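PDB 3N1U: hydrolase, HAD superfamily, subfamily III A from Legionella pneumophila, which probably hydrolyses 3-deoxy-D-manno-octulosonate 8-phosphate to KDO and inorganic phosphate, a magnesium-dependent step of lipopolysaccharide biosynthesis. Local coordinates for residues 93-98 and 113-118; 97-102 and 123-128; 56-61 and 161-166; 10-15 and 146-151. All blocks are in the same frame, centred on the assembly; numbering follows the deposited sequence.

Contact 1. Residues 93-98 and 113-118; sequences VDKRSA and FAYIGD. With CA (calcium ion), chain B.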
loop_
_atom_site.group_PDB
_atom_site.type_symbol
_atom_site.label_atom_id
_atom_site.label_comp_id
_atom_site.label_asym_id
_atom_site.label_seq_id
_atom_site.Cartn_x
_atom_site.Cartn_y
_atom_site.Cartn_z
ATOM N N VAL A 93 -25.337 8.361 -7.767
ATOM C CA VAL A 93 -24.955 7.237 -8.620
ATOM C C VAL A 93 -24.740 7.776 -10.032
ATOM O O VAL A 93 -23.699 7.531 -10.650
ATOM C CB VAL A 93 -26.045 6.142 -8.638
ATOM C CG1 VAL A 93 -25.866 5.222 -9.855
ATOM C CG2 VAL A 93 -26.033 5.365 -7.312
ATOM N N ASP A 94 -25.754 8.478 -10.539
ATOM C CA ASP A 94 -25.575 9.379 -11.679
ATOM C C ASP A 94 -25.293 10.769 -11.086
ATOM O O ASP A 94 -26.080 11.239 -10.252
ATOM C CB ASP A 94 -26.833 9.425 -12.558
ATOM C CG ASP A 94 -26.579 10.093 -13.911
ATOM O OD1 ASP A 94 -26.287 11.309 -13.952
ATOM O OD2 ASP A 94 -26.697 9.405 -14.947
ATOM N N LYS A 95 -24.193 11.395 -11.529
ATOM C CA LYS A 95 -23.625 12.623 -10.921
ATOM C C LYS A 95 -24.046 13.931 -11.619
ATOM O O LYS A 95 -23.749 15.025 -11.123
ATOM C CB LYS A 95 -22.095 12.528 -10.909
ATOM C CG LYS A 95 -21.562 11.347 -10.020
ATOM C CD LYS A 95 -20.040 11.412 -9.857
ATOM C CE LYS A 95 -19.571 10.379 -8.796
ATOM N NZ LYS A 95 -18.101 10.439 -8.626
ATOM N N ARG A 96 -24.740 13.808 -12.748
ATOM C CA ARG A 96 -25.075 14.992 -13.582
ATOM C C ARG A 96 -25.938 15.960 -12.810
ATOM O O ARG A 96 -25.754 17.177 -12.893
ATOM C CB ARG A 96 -25.759 14.558 -14.892
ATOM C CG ARG A 96 -24.773 13.808 -15.841
ATOM C CD ARG A 96 -25.448 13.315 -17.101
ATOM N NE ARG A 96 -26.399 12.242 -16.836
ATOM C CZ ARG A 96 -27.362 11.853 -17.663
ATOM N NH1 ARG A 96 -27.549 12.466 -18.834
ATOM N NH2 ARG A 96 -28.158 10.854 -17.309
ATOM N N SER A 97 -26.909 15.422 -12.064
ATOM C CA SER A 97 -27.858 16.281 -11.331
ATOM C C SER A 97 -27.178 17.064 -10.183
ATOM O O SER A 97 -27.475 18.245 -9.929
ATOM C CB SER A 97 -29.034 15.435 -10.812
ATOM O OG SER A 97 -29.903 16.278 -10.112
ATOM N N ALA A 98 -26.243 16.425 -9.493
ATOM C CA ALA A 98 -25.498 17.160 -8.471
ATOM C C ALA A 98 -24.638 18.281 -9.095
ATOM O O ALA A 98 -24.489 19.341 -8.510
ATOM C CB ALA A 98 -24.586 16.205 -7.649
ATOM N N PHE A 113 -15.279 25.288 -14.107
ATOM C CA PHE A 113 -15.092 24.102 -13.255
ATOM C C PHE A 113 -13.950 23.205 -13.753
ATOM O O PHE A 113 -13.786 23.027 -14.979
ATOM C CB PHE A 113 -16.380 23.241 -13.267
ATOM C CG PHE A 113 -17.479 23.800 -12.449
ATOM C CD1 PHE A 113 -17.490 23.625 -11.057
ATOM C CD2 PHE A 113 -18.528 24.526 -13.072
ATOM C CE1 PHE A 113 -18.510 24.182 -10.287
ATOM C CE2 PHE A 113 -19.558 25.068 -12.303
ATOM C CZ PHE A 113 -19.536 24.898 -10.906
ATOM N N ALA A 114 -13.182 22.641 -12.804
ATOM C CA ALA A 114 -12.384 21.444 -13.053
ATOM C C ALA A 114 -13.052 20.277 -12.339
ATOM O O ALA A 114 -13.741 20.481 -11.313
ATOM C CB ALA A 114 -10.891 21.666 -12.555
ATOM N N TYR A 115 -12.818 19.044 -12.833
ATOM C CA TYR A 115 -13.371 17.843 -12.242
ATOM C C TYR A 115 -12.343 16.724 -12.397
ATOM O O TYR A 115 -11.759 16.540 -13.506
ATOM C CB TYR A 115 -14.679 17.409 -12.977
ATOM C CG TYR A 115 -15.343 16.239 -12.262
ATOM C CD1 TYR A 115 -14.843 14.937 -12.353
ATOM C CD2 TYR A 115 -16.450 16.445 -11.452
ATOM C CE1 TYR A 115 -15.469 13.878 -11.690
ATOM C CE2 TYR A 115 -17.059 15.411 -10.796
ATOM C CZ TYR A 115 -16.567 14.132 -10.916
ATOM O OH TYR A 115 -17.208 13.127 -10.230
ATOM N N ILE A 116 -12.043 16.044 -11.294
ATOM C CA ILE A 116 -11.089 14.945 -11.279
ATOM C C ILE A 116 -11.801 13.635 -10.831
ATOM O O ILE A 116 -12.473 13.571 -9.782
ATOM C CB ILE A 116 -9.805 15.305 -10.466
ATOM C CG1 ILE A 116 -8.760 14.171 -10.577
ATOM C CG2 ILE A 116 -10.155 15.658 -8.979
ATOM C CD1 ILE A 116 -7.367 14.558 -9.981
ATOM N N GLY A 117 -11.681 12.638 -11.689
ATOM C CA GLY A 117 -12.500 11.431 -11.612
ATOM C C GLY A 117 -11.657 10.181 -11.880
ATOM O O GLY A 117 -10.528 10.275 -12.361
ATOM N N ASP A 118 -12.237 9.010 -11.657
ATOM C CA ASP A 118 -11.553 7.734 -12.009
ATOM C C ASP A 118 -12.428 6.658 -12.717
ATOM O O ASP A 118 -11.891 5.654 -13.218
ATOM C CB ASP A 118 -10.965 7.119 -10.729
ATOM C CG ASP A 118 -12.024 6.447 -9.866
ATOM O OD1 ASP A 118 -13.016 7.097 -9.407
ATOM O OD2 ASP A 118 -11.831 5.236 -9.593
HETATM CA CA CA B . -14.584 6.883 -7.888
HETATM O O HOH W 1 -14.216 4.574 -8.432
HETATM O O HOH W 2 -16.472 6.126 -6.622
HETATM O O HOH W 3 -16.258 7.327 -9.604
#
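Lys95 and Tyr115 touch through one oxygen, a buried lysine and a buried phenol whose backbones stay far apart: even the nearest CA atoms, those of Lys95 and Gly117, are 11.2 Å from each other. The two side chains cross at about a right angle. Lys95 reaches in with its chain extended beyond CG, and its NZ and CD alike meet the hydroxyl, NZ lying 3.3 Å from Tyr115 OH. Asp122 joins the pair, accepting a hydrogen bond from Tyr115 OH and forming a salt bridge with Lys95 NZ. The ammonium also pairs with Asp25 and donates to Ile68 O; a lysine suits the place because its long, flexible, positively charged chain can reach two carboxylates and a backbone carbonyl. Asp118 OD1 binds calcium at 2.2 Å, beside Asp25 OD2 and Asp27 O, and Asp118 OD2 accepts from a calcium-bound water and is hydrogen-bonded to Gln50 of a second subunit; this is the metal site at the HAD strand ends. Before the helix, Asp94 OD1 caps Arg96 N and is also held by Arg96 NE at 3.0 Å. Strand 113-117 lies between strands 21-24 and 131-134 of the parallel sheet, with helices 96-106 and 123-128 both packing on it.

Contact 2. Residues 97-102 and 123-128; sequences SAYQHL and LPLIQQ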
loop_
_atom_site.group_PDB
_atom_site.type_symbol
_atom_site.label_atom_id
_atom_site.label_comp_id
_atom_site.label_asym_id
_atom_site.label_seq_id
_atom_site.Cartn_x
_atom_site.Cartn_y
_atom_site.Cartn_z
ATOM N N SER A 97 -26.909 15.422 -12.064
ATOM C CA SER A 97 -27.858 16.281 -11.331
ATOM C C SER A 97 -27.178 17.064 -10.183
ATOM O O SER A 97 -27.475 18.245 -9.929
ATOM C CB SER A 97 -29.034 15.435 -10.812
ATOM O OG SER A 97 -29.903 16.278 -10.112
ATOM N N ALA A 98 -26.243 16.425 -9.493
ATOM C CA ALA A 98 -25.498 17.160 -8.471
ATOM C C ALA A 98 -24.638 18.281 -9.095
ATOM O O ALA A 98 -24.489 19.341 -8.510
ATOM C CB ALA A 98 -24.586 16.205 -7.649
ATOM N N TYR A 99 -23.989 17.995 -10.223
ATOM C CA TYR A 99 -23.209 19.018 -10.899
ATOM C C TYR A 99 -24.072 20.220 -11.261
ATOM O O TYR A 99 -23.659 21.372 -11.099
ATOM C CB TYR A 99 -22.591 18.466 -12.177
ATOM C CG TYR A 99 -21.919 19.568 -12.996
ATOM C CD1 TYR A 99 -20.673 20.072 -12.626
ATOM C CD2 TYR A 99 -22.541 20.112 -14.126
ATOM C CE1 TYR A 99 -20.061 21.099 -13.367
ATOM C CE2 TYR A 99 -21.948 21.119 -14.860
ATOM C CZ TYR A 99 -20.699 21.600 -14.480
ATOM O OH TYR A 99 -20.121 22.595 -15.231
ATOM N N GLN A 100 -25.286 19.961 -11.760
ATOM C CA GLN A 100 -26.133 21.077 -12.193
ATOM C C GLN A 100 -26.566 21.918 -10.986
ATOM O O GLN A 100 -26.667 23.147 -11.076
ATOM C CB GLN A 100 -27.343 20.574 -13.043
ATOM C CG GLN A 100 -28.190 21.710 -13.691
ATOM C CD GLN A 100 -27.402 22.669 -14.603
ATOM O OE1 GLN A 100 -26.460 22.270 -15.322
ATOM N NE2 GLN A 100 -27.793 23.939 -14.576
ATOM N N HIS A 101 -26.790 21.254 -9.853
ATOM C CA HIS A 101 -27.148 21.940 -8.619
ATOM C C HIS A 101 -25.991 22.797 -8.120
ATOM O O HIS A 101 -26.192 23.957 -7.706
ATOM C CB HIS A 101 -27.530 20.937 -7.527
ATOM C CG HIS A 101 -27.942 21.589 -6.242
ATOM N ND1 HIS A 101 -27.027 22.041 -5.319
ATOM C CD2 HIS A 101 -29.164 21.894 -5.741
ATOM C CE1 HIS A 101 -27.662 22.586 -4.297
ATOM N NE2 HIS A 101 -28.960 22.527 -4.535
ATOM N N LEU A 102 -24.781 22.230 -8.159
ATOM C CA LEU A 102 -23.581 22.986 -7.759
ATOM C C LEU A 102 -23.383 24.199 -8.678
ATOM O O LEU A 102 -23.040 25.296 -8.237
ATOM C CB LEU A 102 -22.359 22.086 -7.815
ATOM C CG LEU A 102 -21.041 22.753 -7.412
ATOM C CD1 LEU A 102 -21.010 23.261 -5.966
ATOM C CD2 LEU A 102 -19.856 21.808 -7.711
ATOM N N LEU A 123 -17.440 10.278 -16.142
ATOM C CA LEU A 123 -17.195 10.643 -17.548
ATOM C C LEU A 123 -17.993 11.856 -18.099
ATOM O O LEU A 123 -17.407 12.739 -18.716
ATOM C CB LEU A 123 -17.472 9.432 -18.463
ATOM C CG LEU A 123 -16.242 8.747 -19.017
ATOM C CD1 LEU A 123 -16.807 7.645 -19.939
ATOM C CD2 LEU A 123 -15.454 9.826 -19.815
ATOM N N PRO A 124 -19.319 11.896 -17.889
ATOM C CA PRO A 124 -20.053 13.061 -18.435
ATOM C C PRO A 124 -19.625 14.386 -17.802
ATOM O O PRO A 124 -19.680 15.404 -18.479
ATOM C CB PRO A 124 -21.508 12.770 -18.054
ATOM C CG PRO A 124 -21.562 11.237 -17.842
ATOM C CD PRO A 124 -20.227 10.894 -17.285
ATOM N N LEU A 125 -19.251 14.379 -16.511
ATOM C CA LEU A 125 -18.742 15.579 -15.873
ATOM C C LEU A 125 -17.349 15.949 -16.383
ATOM O O LEU A 125 -17.070 17.111 -16.701
ATOM C CB LEU A 125 -18.803 15.459 -14.343
ATOM C CG LEU A 125 -20.250 15.290 -13.820
ATOM C CD1 LEU A 125 -20.196 15.552 -12.331
ATOM C CD2 LEU A 125 -21.199 16.275 -14.485
ATOM N N ILE A 126 -16.486 14.956 -16.520
ATOM C CA ILE A 126 -15.162 15.180 -17.052
ATOM C C ILE A 126 -15.216 15.818 -18.478
ATOM O O ILE A 126 -14.446 16.714 -18.790
ATOM C CB ILE A 126 -14.397 13.864 -17.044
ATOM C CG1 ILE A 126 -13.871 13.617 -15.627
ATOM C CG2 ILE A 126 -13.189 13.920 -18.003
ATOM C CD1 ILE A 126 -13.259 12.230 -15.484
ATOM N N GLN A 127 -16.141 15.358 -19.308
ATOM C CA GLN A 127 -16.303 15.905 -20.676
ATOM C C GLN A 127 -16.972 17.280 -20.709
ATOM O O GLN A 127 -16.686 18.105 -21.613
ATOM C CB GLN A 127 -17.073 14.907 -21.534
ATOM C CG GLN A 127 -16.310 13.603 -21.638
ATOM C CD GLN A 127 -16.918 12.601 -22.627
ATOM O OE1 GLN A 127 -17.879 11.890 -22.314
ATOM N NE2 GLN A 127 -16.313 12.507 -23.806
ATOM N N GLN A 128 -17.828 17.559 -19.727
ATOM C CA GLN A 128 -18.593 18.833 -19.737
ATOM C C GLN A 128 -17.830 20.050 -19.214
ATOM O O GLN A 128 -17.983 21.148 -19.736
ATOM C CB GLN A 128 -19.868 18.673 -18.899
ATOM C CG GLN A 128 -20.903 19.754 -19.170
ATOM C CD GLN A 128 -22.214 19.400 -18.511
ATOM O OE1 GLN A 128 -22.301 18.414 -17.752
ATOM N NE2 GLN A 128 -23.217 20.207 -18.748
#
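Tyr99 and Leu125 are brought together by different choices of chi1: the tyrosine turns CG away from its backbone N (173°), while the leucine places CG beside its own N (-62°), bending its methyls toward the neighbouring helix. The two side chains run past each other in opposite directions. Leu125 CD2 presses on Tyr99 CB at 3.5 Å and lies 3.7 Å from Tyr99 CG, with Leu125 CD1 also near Tyr99 CB, so the branched end of the leucine grips the root of the tyrosine. A leucine suits this place because its two methyls can share one small target. The CA atoms of Tyr99 and Leu125 are 7.5 Å apart, close enough for these short reaches to suffice.

One turn further on, Gln128 comes in with its chain extended beyond CG. Its amide comes obliquely to the CD2-CE2 side of the ring, with Gln128 OE1 4.0 Å from Tyr99 CE2 and the amide and ring planes 44° apart. Tyr99 OH hydrogen-bonds to Asp110, and the ring meets Phe113 edge-to-face, so tyrosine serves both an apolar and a polar neighbourhood. Between helix 96-106 and helix 123-128 the contact is thus van der Waals in character: a buried apolar seam with an exposed glutamine along its margin, while the polar end of the tyrosine is satisfied by Asp110, not by the other helix.

Contact 3. Residues 56-61 and 161-166; sequences KLLMAA and ELCDLI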
loop_
_atom_site.group_PDB
_atom_site.type_symbol
_atom_site.label_atom_id
_atom_site.label_comp_id
_atom_site.label_asym_id
_atom_site.label_seq_id
_atom_site.Cartn_x
_atom_site.Cartn_y
_atom_site.Cartn_z
ATOM N N LYS A 56 -6.765 22.803 0.653
ATOM C CA LYS A 56 -6.699 23.989 1.499
ATOM C C LYS A 56 -6.001 25.163 0.833
ATOM O O LYS A 56 -6.349 26.346 1.091
ATOM C CB LYS A 56 -6.013 23.676 2.838
ATOM C CG LYS A 56 -6.811 22.756 3.759
ATOM C CD LYS A 56 -5.894 22.357 4.900
ATOM C CE LYS A 56 -6.673 21.716 6.027
ATOM N NZ LYS A 56 -5.699 21.452 7.139
ATOM N N LEU A 57 -5.004 24.854 0.005
ATOM C CA LEU A 57 -4.337 25.926 -0.741
ATOM C C LEU A 57 -5.276 26.537 -1.773
ATOM O O LEU A 57 -5.259 27.762 -1.987
ATOM C CB LEU A 57 -3.081 25.413 -1.434
ATOM C CG LEU A 57 -1.886 25.058 -0.501
ATOM C CD1 LEU A 57 -0.746 24.273 -1.202
ATOM C CD2 LEU A 57 -1.320 26.295 0.133
ATOM N N LEU A 58 -6.041 25.706 -2.472
ATOM C CA LEU A 58 -7.008 26.317 -3.410
ATOM C C LEU A 58 -7.927 27.257 -2.670
ATOM O O LEU A 58 -8.177 28.411 -3.081
ATOM C CB LEU A 58 -7.855 25.245 -4.112
ATOM C CG LEU A 58 -7.156 24.398 -5.183
ATOM C CD1 LEU A 58 -8.172 23.412 -5.811
ATOM C CD2 LEU A 58 -6.564 25.306 -6.243
HETATM N N MSE A 59 -8.477 26.784 -1.574
HETATM C CA MSE A 59 -9.433 27.623 -0.839
HETATM C C MSE A 59 -8.812 28.901 -0.253
HETATM O O MSE A 59 -9.485 29.947 -0.220
HETATM C CB MSE A 59 -10.122 26.764 0.244
HETATM C CG MSE A 59 -11.042 25.659 -0.399
HETATM SE SE MSE A 59 -12.088 24.743 1.008
HETATM C CE MSE A 59 -10.712 23.493 1.442
ATOM N N ALA A 60 -7.550 28.820 0.210
ATOM C CA ALA A 60 -6.821 30.006 0.685
ATOM C C ALA A 60 -6.633 31.017 -0.435
ATOM O O ALA A 60 -6.555 32.208 -0.163
ATOM C CB ALA A 60 -5.429 29.609 1.291
ATOM N N ALA A 61 -6.562 30.543 -1.685
ATOM C CA ALA A 61 -6.399 31.400 -2.880
ATOM C C ALA A 61 -7.733 31.867 -3.503
ATOM O O ALA A 61 -7.717 32.479 -4.577
ATOM C CB ALA A 61 -5.633 30.646 -3.946
ATOM N N GLU A 161 -1.536 17.366 -7.267
ATOM C CA GLU A 161 -0.835 17.687 -8.545
ATOM C C GLU A 161 -1.737 18.608 -9.374
ATOM O O GLU A 161 -1.274 19.590 -9.956
ATOM C CB GLU A 161 -0.607 16.374 -9.289
ATOM C CG GLU A 161 0.296 16.402 -10.483
ATOM C CD GLU A 161 0.482 14.960 -11.070
ATOM O OE1 GLU A 161 0.520 13.994 -10.298
ATOM O OE2 GLU A 161 0.532 14.846 -12.302
ATOM N N LEU A 162 -3.031 18.303 -9.390
ATOM C CA LEU A 162 -4.027 19.196 -10.052
ATOM C C LEU A 162 -4.152 20.567 -9.353
ATOM O O LEU A 162 -4.229 21.622 -10.025
ATOM C CB LEU A 162 -5.389 18.456 -10.155
ATOM C CG LEU A 162 -6.553 19.259 -10.771
ATOM C CD1 LEU A 162 -6.042 19.862 -12.121
ATOM C CD2 LEU A 162 -7.716 18.295 -10.953
ATOM N N CYS A 163 -4.234 20.556 -8.007
ATOM C CA CYS A 163 -4.265 21.810 -7.257
ATOM C C CYS A 163 -3.085 22.717 -7.639
ATOM O O CYS A 163 -3.289 23.880 -7.908
ATOM C CB CYS A 163 -4.302 21.573 -5.744
ATOM S SG CYS A 163 -5.776 20.754 -5.204
ATOM N N ASP A 164 -1.880 22.171 -7.684
ATOM C CA ASP A 164 -0.648 22.918 -7.990
ATOM C C ASP A 164 -0.661 23.413 -9.438
ATOM O O ASP A 164 -0.326 24.553 -9.669
ATOM C CB ASP A 164 0.610 22.083 -7.734
ATOM C CG ASP A 164 0.930 21.920 -6.253
ATOM O OD1 ASP A 164 0.194 22.477 -5.383
ATOM O OD2 ASP A 164 1.923 21.201 -5.960
ATOM N N LEU A 165 -1.116 22.577 -10.384
ATOM C CA LEU A 165 -1.283 23.040 -11.789
ATOM C C LEU A 165 -2.167 24.295 -11.875
ATOM O O LEU A 165 -1.814 25.287 -12.530
ATOM C CB LEU A 165 -1.924 21.918 -12.644
ATOM C CG LEU A 165 -2.225 22.360 -14.099
ATOM C CD1 LEU A 165 -0.874 22.330 -14.882
ATOM C CD2 LEU A 165 -3.238 21.423 -14.721
ATOM N N ILE A 166 -3.293 24.267 -11.185
ATOM C CA ILE A 166 -4.264 25.370 -11.239
ATOM C C ILE A 166 -3.624 26.637 -10.589
ATOM O O ILE A 166 -3.618 27.758 -11.176
ATOM C CB ILE A 166 -5.584 24.962 -10.557
ATOM C CG1 ILE A 166 -6.345 23.881 -11.385
ATOM C CG2 ILE A 166 -6.511 26.203 -10.284
ATOM C CD1 ILE A 166 -7.449 23.177 -10.560
#
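Leu58 and Cys163 form the main apolar contact between helix 49-60 and helix 158-169, at the point where the CA atoms of these two residues come within 6.5 Å. Leu58 CD1 touches Cys163 SG at 3.6 Å, and Leu58 CG also lies against the sulfur. With SG beside the backbone N (chi1 -64°), the thiol is turned onto the leucine; a small, polarisable side chain suits so close a helix approach. The second apolar contact belongs to the other leucine branch: Leu58 CD2 meets Ile166 CG2 at 4.1 Å, the two side chains crossing at about a right angle. Leu58 CD2 also lies 3.9 Å from Cys163 O, a packing contact with the backbone.

Leu58 continues onto Val65 of strand 64-68 and onto Leu167, while Ile63 touches both Leu58 and Ile166. This is helix-to-helix packing over the parallel sheet, as expected of the Rossmann-like alpha/beta core of a HAD hydrolase, joining an early helix of the chain to a late one.

Contact 4. Residues 10-15 and 146-151; sequences NELLEK and ADWRTE. With CA (calcium ion), chain C.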
loop_
_atom_site.group_PDB
_atom_site.type_symbol
_atom_site.label_atom_id
_atom_site.label_comp_id
_atom_site.label_asym_id
_atom_site.label_seq_id
_atom_site.Cartn_x
_atom_site.Cartn_y
_atom_site.Cartn_z
ATOM N N ASN A 10 0.402 24.752 -23.338
ATOM C CA ASN A 10 -0.311 26.034 -23.304
ATOM C C ASN A 10 -1.823 25.892 -23.264
ATOM O O ASN A 10 -2.495 26.623 -22.531
ATOM C CB ASN A 10 0.086 26.910 -24.452
ATOM C CG ASN A 10 0.946 28.028 -24.013
ATOM O OD1 ASN A 10 2.054 27.807 -23.537
ATOM N ND2 ASN A 10 0.448 29.250 -24.152
ATOM N N GLU A 11 -2.350 24.945 -24.040
ATOM C CA GLU A 11 -3.802 24.721 -24.058
ATOM C C GLU A 11 -4.287 24.239 -22.692
ATOM O O GLU A 11 -5.352 24.621 -22.237
ATOM C CB GLU A 11 -4.188 23.722 -25.150
ATOM C CG GLU A 11 -4.246 24.406 -26.556
ATOM C CD GLU A 11 -4.296 23.410 -27.738
ATOM O OE1 GLU A 11 -4.477 22.211 -27.496
ATOM O OE2 GLU A 11 -4.134 23.836 -28.911
ATOM N N LEU A 12 -3.472 23.428 -22.024
ATOM C CA LEU A 12 -3.815 22.954 -20.685
ATOM C C LEU A 12 -3.782 24.119 -19.682
ATOM O O LEU A 12 -4.702 24.282 -18.864
ATOM C CB LEU A 12 -2.843 21.819 -20.276
ATOM C CG LEU A 12 -2.909 21.391 -18.808
ATOM C CD1 LEU A 12 -4.221 20.663 -18.442
ATOM C CD2 LEU A 12 -1.699 20.515 -18.438
ATOM N N LEU A 13 -2.729 24.927 -19.742
ATOM C CA LEU A 13 -2.615 26.112 -18.902
ATOM C C LEU A 13 -3.787 27.098 -19.106
ATOM O O LEU A 13 -4.292 27.657 -18.124
ATOM C CB LEU A 13 -1.261 26.854 -19.138
ATOM C CG LEU A 13 -0.035 26.110 -18.554
ATOM C CD1 LEU A 13 1.276 26.909 -18.753
ATOM C CD2 LEU A 13 -0.179 25.681 -17.072
ATOM N N GLU A 14 -4.192 27.313 -20.360
ATOM C CA GLU A 14 -5.369 28.156 -20.630
ATOM C C GLU A 14 -6.674 27.607 -20.009
ATOM O O GLU A 14 -7.507 28.387 -19.538
ATOM C CB GLU A 14 -5.554 28.406 -22.131
ATOM C CG GLU A 14 -4.424 29.247 -22.753
ATOM C CD GLU A 14 -4.257 30.637 -22.099
ATOM O OE1 GLU A 14 -5.270 31.368 -21.961
ATOM O OE2 GLU A 14 -3.114 31.002 -21.742
ATOM N N LYS A 15 -6.883 26.296 -20.045
ATOM C CA LYS A 15 -8.006 25.698 -19.287
ATOM C C LYS A 15 -7.925 25.963 -17.776
ATOM O O LYS A 15 -8.918 26.350 -17.137
ATOM C CB LYS A 15 -8.155 24.201 -19.556
ATOM C CG LYS A 15 -8.385 23.810 -21.030
ATOM C CD LYS A 15 -8.370 22.283 -21.150
ATOM C CE LYS A 15 -8.966 21.845 -22.467
ATOM N NZ LYS A 15 -10.468 21.787 -22.325
ATOM N N ALA A 146 -10.464 12.259 -20.849
ATOM C CA ALA A 146 -10.122 13.397 -20.021
ATOM C C ALA A 146 -9.266 14.416 -20.775
ATOM O O ALA A 146 -8.562 14.055 -21.715
ATOM C CB ALA A 146 -9.344 12.883 -18.755
ATOM N N ASP A 147 -9.302 15.681 -20.361
ATOM C CA ASP A 147 -8.386 16.679 -20.933
ATOM C C ASP A 147 -6.941 16.454 -20.541
ATOM O O ASP A 147 -6.025 16.868 -21.258
ATOM C CB ASP A 147 -8.788 18.067 -20.482
ATOM C CG ASP A 147 -10.150 18.454 -20.999
ATOM O OD1 ASP A 147 -10.382 18.283 -22.213
ATOM O OD2 ASP A 147 -11.015 18.836 -20.181
ATOM N N TRP A 148 -6.737 15.812 -19.392
ATOM C CA TRP A 148 -5.407 15.666 -18.776
ATOM C C TRP A 148 -5.453 14.533 -17.785
ATOM O O TRP A 148 -6.498 14.233 -17.220
ATOM C CB TRP A 148 -5.041 16.966 -18.029
ATOM C CG TRP A 148 -3.613 17.020 -17.472
ATOM C CD1 TRP A 148 -2.469 16.937 -18.187
ATOM C CD2 TRP A 148 -3.220 17.206 -16.093
ATOM N NE1 TRP A 148 -1.373 17.041 -17.353
ATOM C CE2 TRP A 148 -1.805 17.206 -16.063
ATOM C CE3 TRP A 148 -3.933 17.377 -14.880
ATOM C CZ2 TRP A 148 -1.052 17.352 -14.860
ATOM C CZ3 TRP A 148 -3.184 17.514 -13.670
ATOM C CH2 TRP A 148 -1.760 17.508 -13.686
ATOM N N ARG A 149 -4.318 13.905 -17.556
ATOM C CA ARG A 149 -4.231 12.893 -16.517
ATOM C C ARG A 149 -3.073 13.212 -15.606
ATOM O O ARG A 149 -2.041 13.773 -16.044
ATOM C CB ARG A 149 -4.043 11.482 -17.122
ATOM C CG ARG A 149 -2.684 11.266 -17.792
ATOM C CD ARG A 149 -2.626 9.813 -18.287
ATOM N NE ARG A 149 -3.477 9.650 -19.469
ATOM C CZ ARG A 149 -3.554 8.518 -20.178
ATOM N NH1 ARG A 149 -2.838 7.447 -19.810
ATOM N NH2 ARG A 149 -4.325 8.466 -21.263
ATOM N N THR A 150 -3.235 12.882 -14.330
ATOM C CA THR A 150 -2.139 13.129 -13.372
ATOM C C THR A 150 -1.086 12.014 -13.510
ATOM O O THR A 150 -1.389 10.924 -14.066
ATOM C CB THR A 150 -2.678 13.150 -11.924
ATOM O OG1 THR A 150 -3.334 11.898 -11.627
ATOM C CG2 THR A 150 -3.693 14.335 -11.759
ATOM N N GLU A 151 0.123 12.279 -13.008
ATOM C CA GLU A 151 1.172 11.260 -12.956
ATOM C C GLU A 151 0.845 10.352 -11.801
ATOM O O GLU A 151 0.966 9.132 -11.893
ATOM C CB GLU A 151 2.561 11.890 -12.756
ATOM C CG GLU A 151 2.953 12.850 -13.891
ATOM C CD GLU A 151 3.244 12.130 -15.212
ATOM O OE1 GLU A 151 4.412 11.712 -15.401
ATOM O OE2 GLU A 151 2.320 12.007 -16.074
HETATM CA CA CA C . -12.949 18.435 -22.154
HETATM O O HOH W 4 -13.992 18.550 -20.582
HETATM O O HOH W 5 -12.867 15.870 -21.382
HETATM O O HOH W 6 -14.005 20.818 -22.013
HETATM O O HOH W 7 -12.525 19.414 -23.888
#
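Leu12 lies over one face of the Trp148 indole, and this is the close-packed half of the contact. Leu12 CD2 stands 3.8 Å from the centroid of the five-membered ring, 19° off its normal, making a CH-pi contact offset toward the rim. Leu12 CD1 covers the root of the tryptophan, 3.8 Å from Trp148 CB. Both side chains have CG anti to the backbone N (169° for Leu12, -173° for Trp148), which lets the leucine fork straddle CB and the pyrrole part of the indole. Leu165 and Leu131 also pack on Leu12.

The other half is looser and wetter. Lys15, bent at its last torsion, brings NZ to 3.5 Å from Asp147 OD1; the opposite charges probably attract, but the lysine's hydrogen bond goes to Gly130 O. Asp147 turns both oxygens to a calcium ion, OD1 at 2.6 Å and OD2 at 2.8 Å, while OD2 also accepts from Gly132 N. Four waters against one carboxylate make this a largely hydrated site, consistent with a loosely held ion. The amino-terminal helix 3-17 here packs against edge strand 148-149 of the parallel HAD sheet, away from the calcium held by Asp25, Asp27 and Asp118, where the magnesium cofactor probably binds.

Overall arrangement
The four contacts are built on and around one parallel sheet of the HAD fold. Contacts 1 and 2, with centres 5 Å apart, share helix 96-106 and form one continuous packed region where helices 96-106 and 123-128 meet strand 113-117. Contact 3 lies on the opposite side of the chain's centre, its centre about 19 Å from that of contact 1, yet Leu162 reaches Ile116 of strand 113-117. Contact 4 sits at the edge strand, its centre about 15 Å from that of contact 3, which it meets through Glu161 and Leu165. Along the chain, contacts 1 and 2 nest within the loops closed by 3 and 4, which interlock, so early and late parts of the chain pack together about the sheet whose central strand ends carry the calcium.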